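Local coordinates for protein glutathione S-transferase (Sulfitobacter, PDB 4GF0) that binds glutathione and, as a glutathione S-transferase homologue, probably catalyses its conjugation, through the thiol sulfur, to electrophilic substrates, at residues C140-E145 against A181-I186; A93-A98 against F159-P164. One frame throughout, in Å; residues are numbered along the deposited sequence.

Contact 1: residues C140-E145 against A181-I186; sequences CADFVE and AAYPKI
Glu145 of helix 123-148 binds the N-terminal end of helix 184-194, within the all-helical C-terminal domain of the glutathione S-transferase fold. Its carboxylate reaches two backbone N-H groups of the first turn, using the syn lone pair of each oxygen. Glu145 OE2 accepts from Lys185 N at 2.9 Å, with an N-H...O angle of 164°. Glu145 OE1 accepts from Ile186 N at 3.0 Å. The two bonds fix the rotation of the carboxylate, and the helix end probably stabilises its negative charge. Glu145 CG lies anti to the backbone N (chi1 180°), and a bend at chi2 turns the acid group toward these amides.

The tight side is apolar. Ala141 CB sits over one face of the Tyr183 ring, a CH-pi contact 3.8 Å from the centroid. Val144 CG1 meets Ile186 CD1 at 3.8 Å, the two side chains crossing at about a right angle. Leu166 and Cys170 of helix 162-170 continue this packing.

The outer side is looser. Exposed Asp142 brings OD1 to the ring edge of Tyr183, in plane. Lys185 has its stronger partner in Leu149 O. Lys185 NZ makes a weak hydrogen bond to Glu145 O, at 2.9 Å.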
loop_
_atom_site.group_PDB
_atom_site.type_symbol
_atom_site.label_atom_id
_atom_site.label_comp_id
_atom_site.label_asym_id
_atom_site.label_seq_id
_atom_site.Cartn_x
_atom_site.Cartn_y
_atom_site.Cartn_z
ATOM N N CYS A 140 6.309 1.945 -15.297
ATOM C CA CYS A 140 6.553 1.378 -13.978
ATOM C C CYS A 140 7.751 0.439 -14.021
ATOM O O CYS A 140 8.604 0.468 -13.128
ATOM C CB CYS A 140 5.313 0.644 -13.462
ATOM S SG CYS A 140 4.004 1.778 -12.923
ATOM N N ALA A 141 7.817 -0.388 -15.060
ATOM C CA ALA A 141 8.938 -1.317 -15.196
ATOM C C ALA A 141 10.260 -0.559 -15.336
ATOM O O ALA A 141 11.288 -0.980 -14.784
ATOM C CB ALA A 141 8.724 -2.257 -16.359
ATOM N N ASP A 142 10.223 0.566 -16.049
ATOM C CA ASP A 142 11.390 1.443 -16.188
ATOM C C ASP A 142 11.911 1.877 -14.822
ATOM O O ASP A 142 13.115 1.823 -14.546
ATOM C CB ASP A 142 11.032 2.699 -16.988
ATOM C CG ASP A 142 10.901 2.444 -18.470
ATOM O OD1 ASP A 142 11.247 1.338 -18.932
ATOM O OD2 ASP A 142 10.462 3.377 -19.179
ATOM N N PHE A 143 10.993 2.319 -13.973
ATOM C CA PHE A 143 11.337 2.732 -12.618
ATOM C C PHE A 143 11.833 1.588 -11.741
ATOM O O PHE A 143 12.761 1.767 -10.946
ATOM C CB PHE A 143 10.146 3.410 -11.948
ATOM C CG PHE A 143 10.467 3.978 -10.599
ATOM C CD1 PHE A 143 11.092 5.209 -10.492
ATOM C CD2 PHE A 143 10.155 3.286 -9.448
ATOM C CE1 PHE A 143 11.397 5.746 -9.251
ATOM C CE2 PHE A 143 10.464 3.810 -8.204
ATOM C CZ PHE A 143 11.081 5.045 -8.108
ATOM N N VAL A 144 11.201 0.423 -11.850
ATOM C CA VAL A 144 11.673 -0.750 -11.132
ATOM C C VAL A 144 13.125 -1.030 -11.503
ATOM O O VAL A 144 13.972 -1.224 -10.630
ATOM C CB VAL A 144 10.819 -1.996 -11.458
ATOM C CG1 VAL A 144 11.523 -3.270 -10.988
ATOM C CG2 VAL A 144 9.451 -1.877 -10.806
ATOM N N GLU A 145 13.395 -1.036 -12.804
ATOM C CA GLU A 145 14.710 -1.374 -13.332
ATOM C C GLU A 145 15.771 -0.366 -12.884
ATOM O O GLU A 145 16.890 -0.739 -12.554
ATOM C CB GLU A 145 14.645 -1.468 -14.867
ATOM C CG GLU A 145 15.956 -1.806 -15.563
ATOM C CD GLU A 145 16.319 -3.277 -15.458
ATOM O OE1 GLU A 145 15.475 -4.086 -15.002
ATOM O OE2 GLU A 145 17.452 -3.634 -15.841
ATOM N N ALA A 181 11.756 -9.120 -20.909
ATOM C CA ALA A 181 13.072 -9.313 -21.511
ATOM C C ALA A 181 13.789 -8.001 -21.840
ATOM O O ALA A 181 15.014 -7.968 -21.966
ATOM C CB ALA A 181 12.935 -10.147 -22.757
ATOM N N ALA A 182 13.033 -6.919 -21.986
ATOM C CA ALA A 182 13.636 -5.620 -22.284
ATOM C C ALA A 182 14.323 -5.035 -21.048
ATOM O O ALA A 182 15.011 -4.018 -21.133
ATOM C CB ALA A 182 12.597 -4.660 -22.825
ATOM N N TYR A 183 14.139 -5.690 -19.903
ATOM C CA TYR A 183 14.674 -5.209 -18.631
ATOM C C TYR A 183 15.600 -6.249 -18.032
ATOM O O TYR A 183 15.125 -7.215 -17.431
ATOM C CB TYR A 183 13.518 -4.945 -17.663
ATOM C CG TYR A 183 12.507 -3.970 -18.212
ATOM C CD1 TYR A 183 12.655 -2.608 -18.007
ATOM C CD2 TYR A 183 11.414 -4.403 -18.941
ATOM C CE1 TYR A 183 11.737 -1.707 -18.511
ATOM C CE2 TYR A 183 10.494 -3.510 -19.450
ATOM C CZ TYR A 183 10.663 -2.161 -19.227
ATOM O OH TYR A 183 9.749 -1.264 -19.729
ATOM N N PRO A 184 16.921 -6.067 -18.204
ATOM C CA PRO A 184 17.869 -7.114 -17.796
ATOM C C PRO A 184 17.809 -7.465 -16.309
ATOM O O PRO A 184 17.823 -8.654 -15.982
ATOM C CB PRO A 184 19.247 -6.541 -18.184
ATOM C CG PRO A 184 19.016 -5.105 -18.550
ATOM C CD PRO A 184 17.578 -4.981 -18.957
ATOM N N LYS A 185 17.724 -6.470 -15.425
ATOM C CA LYS A 185 17.674 -6.765 -13.995
ATOM C C LYS A 185 16.369 -7.442 -13.586
ATOM O O LYS A 185 16.377 -8.361 -12.762
ATOM C CB LYS A 185 17.959 -5.519 -13.154
ATOM C CG LYS A 185 19.428 -5.100 -13.191
ATOM C CD LYS A 185 19.752 -4.119 -12.078
ATOM C CE LYS A 185 19.063 -2.805 -12.330
ATOM N NZ LYS A 185 19.204 -1.856 -11.191
ATOM N N ILE A 186 15.257 -7.005 -14.169
ATOM C CA ILE A 186 13.979 -7.662 -13.919
ATOM C C ILE A 186 14.050 -9.105 -14.405
ATOM O O ILE A 186 13.565 -10.014 -13.740
ATOM C CB ILE A 186 12.799 -6.924 -14.602
ATOM C CG1 ILE A 186 12.560 -5.574 -13.921
ATOM C CG2 ILE A 186 11.525 -7.764 -14.537
ATOM C CD1 ILE A 186 11.382 -4.788 -14.503
#

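Contact 2: residues A93-A98 against F159-P164; sequences AQMRSA and FSLADP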
loop_
_atom_site.group_PDB
_atom_site.type_symbol
_atom_site.label_atom_id
_atom_site.label_comp_id
_atom_site.label_asym_id
_atom_site.label_seq_id
_atom_site.Cartn_x
_atom_site.Cartn_y
_atom_site.Cartn_z
ATOM N N ALA A 93 13.543 0.299 5.077
ATOM C CA ALA A 93 12.774 1.386 4.483
ATOM C C ALA A 93 12.823 1.302 2.959
ATOM O O ALA A 93 11.855 1.619 2.266
ATOM C CB ALA A 93 13.277 2.751 4.987
ATOM N N GLN A 94 13.953 0.863 2.422
ATOM C CA GLN A 94 14.062 0.709 0.980
ATOM C C GLN A 94 13.189 -0.453 0.517
ATOM O O GLN A 94 12.605 -0.399 -0.557
ATOM C CB GLN A 94 15.527 0.520 0.580
ATOM C CG GLN A 94 16.374 1.756 0.841
ATOM C CD GLN A 94 17.853 1.488 0.709
ATOM O OE1 GLN A 94 18.344 0.434 1.127
ATOM N NE2 GLN A 94 18.583 2.449 0.141
ATOM N N MET A 95 13.121 -1.498 1.342
ATOM C CA MET A 95 12.238 -2.633 1.100
ATOM C C MET A 95 10.795 -2.140 1.085
ATOM O O MET A 95 10.038 -2.446 0.171
ATOM C CB MET A 95 12.413 -3.678 2.204
ATOM C CG MET A 95 11.472 -4.877 2.114
ATOM S SD MET A 95 11.407 -5.771 3.673
ATOM C CE MET A 95 10.356 -4.672 4.639
ATOM N N ARG A 96 10.417 -1.348 2.082
ATOM C CA ARG A 96 9.030 -0.879 2.164
ATOM C C ARG A 96 8.691 0.157 1.104
ATOM O O ARG A 96 7.539 0.257 0.685
ATOM C CB ARG A 96 8.676 -0.375 3.571
ATOM C CG ARG A 96 8.557 -1.522 4.573
ATOM C CD ARG A 96 7.889 -1.096 5.868
ATOM N NE ARG A 96 7.978 -2.201 6.821
ATOM C CZ ARG A 96 8.936 -2.324 7.735
ATOM N NH1 ARG A 96 9.872 -1.386 7.856
ATOM N NH2 ARG A 96 8.955 -3.391 8.530
ATOM N N SER A 97 9.686 0.918 0.660
ATOM C CA SER A 97 9.458 1.878 -0.410
ATOM C C SER A 97 9.043 1.118 -1.650
ATOM O O SER A 97 8.125 1.525 -2.357
ATOM C CB SER A 97 10.725 2.675 -0.708
ATOM O OG SER A 97 10.521 3.512 -1.837
ATOM N N ALA A 98 9.722 0.005 -1.913
ATOM C CA ALA A 98 9.381 -0.813 -3.071
ATOM C C ALA A 98 7.960 -1.335 -2.923
ATOM O O ALA A 98 7.183 -1.323 -3.878
ATOM C CB ALA A 98 10.359 -1.974 -3.212
ATOM N N PHE A 159 17.387 -11.372 -0.159
ATOM C CA PHE A 159 15.956 -11.527 -0.373
ATOM C C PHE A 159 15.183 -10.836 0.752
ATOM O O PHE A 159 15.631 -10.807 1.908
ATOM C CB PHE A 159 15.662 -13.029 -0.347
ATOM C CG PHE A 159 14.245 -13.395 -0.666
ATOM C CD1 PHE A 159 13.828 -13.519 -1.983
ATOM C CD2 PHE A 159 13.342 -13.681 0.347
ATOM C CE1 PHE A 159 12.529 -13.890 -2.279
ATOM C CE2 PHE A 159 12.036 -14.044 0.056
ATOM C CZ PHE A 159 11.630 -14.154 -1.266
ATOM N N SER A 160 14.012 -10.288 0.436
ATOM C CA SER A 160 13.200 -9.613 1.450
ATOM C C SER A 160 11.738 -9.656 1.055
ATOM O O SER A 160 11.393 -10.164 -0.010
ATOM C CB SER A 160 13.633 -8.145 1.600
ATOM O OG SER A 160 13.253 -7.380 0.462
ATOM N N LEU A 161 10.877 -9.094 1.903
ATOM C CA LEU A 161 9.456 -9.000 1.570
ATOM C C LEU A 161 9.152 -8.305 0.252
ATOM O O LEU A 161 8.104 -8.555 -0.343
ATOM C CB LEU A 161 8.686 -8.254 2.661
ATOM C CG LEU A 161 8.644 -8.875 4.048
ATOM C CD1 LEU A 161 7.816 -7.923 4.912
ATOM C CD2 LEU A 161 8.021 -10.284 4.008
ATOM N N ALA A 162 10.039 -7.426 -0.207
ATOM C CA ALA A 162 9.760 -6.708 -1.443
ATOM C C ALA A 162 9.763 -7.656 -2.634
ATOM O O ALA A 162 9.095 -7.407 -3.634
ATOM C CB ALA A 162 10.751 -5.568 -1.662
ATOM N N ASP A 163 10.498 -8.759 -2.517
ATOM C CA ASP A 163 10.696 -9.666 -3.642
ATOM C C ASP A 163 9.460 -10.479 -4.063
ATOM O O ASP A 163 9.138 -10.504 -5.250
ATOM C CB ASP A 163 11.936 -10.534 -3.417
ATOM C CG ASP A 163 13.193 -9.697 -3.305
ATOM O OD1 ASP A 163 13.468 -8.938 -4.263
ATOM O OD2 ASP A 163 13.879 -9.768 -2.253
ATOM N N PRO A 164 8.756 -11.124 -3.115
ATOM C CA PRO A 164 7.528 -11.798 -3.559
ATOM C C PRO A 164 6.527 -10.818 -4.151
ATOM O O PRO A 164 5.849 -11.131 -5.123
ATOM C CB PRO A 164 6.947 -12.350 -2.256
ATOM C CG PRO A 164 8.135 -12.562 -1.392
ATOM C CD PRO A 164 9.059 -11.428 -1.701
#
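The N-terminal capping box of helix 162-170 packs here against helix 89-111, in the buried interior of the glutathione S-transferase C-terminal domain. Such an N-capping box before the core helix is a known feature of the family. Met95 of helix 89-111 carries the contact. Its CG meets Ser160 and Ala162, and its SD and CE meet Leu161.

CG of Met95 lies anti to the backbone N (chi1 176°), which carries the chain out from its helix to the cap. There Met95 CG touches Ser160 OG at 3.5 Å. The sulfur lies beside the next residue, with Met95 SD 3.8 Å from Leu161 CB. A bend at chi3 then turns the methyl group back, and Met95 CE comes near Leu161 CD1. The same CE lies over one face of the Arg96 guanidinium, toward its rim. Arg96 itself makes a salt bridge with Asp73 of helix 68-78.

The two helices also come close through small residues. Ala98 CB meets Ala162 CB at 3.9 Å. Ala162 CB also approaches the backbone Met95 O at 3.7 Å. Ala98 and Ala162 each bring only a methyl group, and the backbones come within 5.4 Å between Met95 CA and Ala162 CA.

Across the segments the contact is van der Waals packing, mostly apolar, with Met95 CG also resting on the cap oxygen Ser160 OG. The two capping bonds lie within 159-164, while Asp163 OD1 accepts from Val154 N and ties the cap to the preceding loop. Ser160 OG accepts from Ala162 N at 3.3 Å. In return, Asp163 OD2 accepts from Ser160 N at 2.7 Å, through its anti lone pair and with an N-H...O angle of 147°.

In the fold
Both contacts belong to the helical part of the fold, and their centres are 16 Å apart. Their nearest atoms are about 6 Å apart, so they do not touch. Along the chain the segments alternate: 93-98, 140-145, 159-164, 181-186. Contact 2 joins helix 89-111 to helix 162-170. Contact 1 joins helix 123-148 to helix 184-194. Val144 of contact 1 touches both helices of contact 2, through Met106 and Leu166. The four helices thus form one packed bundle. Contact 2 is the more central, and its first segment also reaches the second subunit through Ser97. Neither contact lies in the glutathione pocket.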